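Local coordinates for protein phiAB6 tailspike (Unidentified phage, PDB 5JS4) that probably fragments the exopolysaccharide of Acinetobacter baumannii, acting as a trimeric beta-helical phage tailspike, at residues 639-642 and 643-647. Numbering follows the deposited sequence.
Sequences VERV and SGNTS
R641 reaches across the turn, past N645, to S647 in a local turn contact at the end of strand 636-641, where the chain loops toward strand 649-650 in the C-terminal part of the tailspike. The evidence for a clasp is the hydrogen bond from R641 NH1 to S647 O, 2.9 Å long with an N-H...O angle of 160°; the acceptor lies close to the guanidinium plane, whereas the nitrogen stands above the carbonyl plane of S647. A bend at chi3 (-64°) turns the arginine toward that carbonyl, and N645 O sits over one guanidinium face, 3.6 Å from R641 NE. V642 to N645 form a type II beta turn, closed by a hydrogen bond from N645 N to V642 O at 3.0 Å; G644 takes the third position with positive phi, as is common in type II turns. N645 then opens an Asx turn, its OD1 accepting from S647 N at 2.9 Å. With CG anti to the backbone N (chi1 177°), its amide crosses the arginine chain, ND2 lying 3.6 Å from R641 CG. The same ND2 donates to G626 O, tying this buried side chain to the turn between strands 623-624 and 627-633, while S600 of a second subunit packs against N645.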
# COMPACT_ATOMS: atom_id res chain seq x y z
N VAL A 639 32.97 -15.88 49.62
CA VAL A 639 32.20 -15.36 48.50
C VAL A 639 30.75 -15.59 48.91
O VAL A 639 30.22 -16.70 48.76
CB VAL A 639 32.55 -16.07 47.18
CG1 VAL A 639 31.78 -15.46 46.02
CG2 VAL A 639 34.05 -16.02 46.92
N GLU A 640 30.13 -14.55 49.45
CA GLU A 640 28.89 -14.70 50.21
C GLU A 640 27.76 -13.81 49.70
O GLU A 640 28.00 -12.78 49.07
CB GLU A 640 29.13 -14.37 51.69
CG GLU A 640 29.61 -12.95 51.94
CD GLU A 640 29.62 -12.57 53.40
OE1 GLU A 640 29.77 -13.46 54.26
OE2 GLU A 640 29.48 -11.37 53.69
N ARG A 641 26.54 -14.22 50.02
CA ARG A 641 25.35 -13.46 49.69
C ARG A 641 25.17 -12.31 50.67
O ARG A 641 25.32 -12.48 51.88
CB ARG A 641 24.11 -14.35 49.75
CG ARG A 641 24.19 -15.54 48.83
CD ARG A 641 22.86 -16.27 48.70
NE ARG A 641 22.43 -16.86 49.97
CZ ARG A 641 21.33 -17.59 50.11
NH1 ARG A 641 20.52 -17.82 49.08
NH2 ARG A 641 21.02 -18.09 51.31
N VAL A 642 24.85 -11.14 50.14
CA VAL A 642 24.50 -10.00 50.98
C VAL A 642 23.02 -10.09 51.37
O VAL A 642 22.25 -10.86 50.79
CB VAL A 642 24.81 -8.66 50.30
CG1 VAL A 642 26.27 -8.60 49.87
CG2 VAL A 642 23.89 -8.41 49.12
N SER A 643 22.64 -9.29 52.36
CA SER A 643 21.27 -9.28 52.85
C SER A 643 20.28 -9.04 51.71
O SER A 643 20.45 -8.12 50.91
CB SER A 643 21.09 -8.19 53.92
OG SER A 643 19.77 -8.20 54.42
N GLY A 644 19.27 -9.90 51.62
CA GLY A 644 18.24 -9.77 50.60
C GLY A 644 18.49 -10.63 49.37
O GLY A 644 17.57 -10.88 48.59
N ASN A 645 19.72 -11.09 49.18
CA ASN A 645 20.01 -12.00 48.09
C ASN A 645 19.61 -13.42 48.48
O ASN A 645 20.33 -14.08 49.22
CB ASN A 645 21.48 -11.97 47.70
CG ASN A 645 21.81 -12.96 46.61
OD1 ASN A 645 20.92 -13.53 45.98
ND2 ASN A 645 23.10 -13.19 46.38
N THR A 646 18.46 -13.87 47.97
CA THR A 646 17.94 -15.20 48.25
C THR A 646 18.18 -16.16 47.09
O THR A 646 17.69 -17.29 47.09
CB THR A 646 16.43 -15.15 48.56
OG1 THR A 646 15.73 -14.58 47.45
CG2 THR A 646 16.17 -14.32 49.81
N SER A 647 18.93 -15.70 46.09
CA SER A 647 19.27 -16.53 44.94
C SER A 647 20.34 -17.55 45.34
O SER A 647 21.06 -17.35 46.31
CB SER A 647 19.76 -15.67 43.78
OG SER A 647 18.76 -14.75 43.38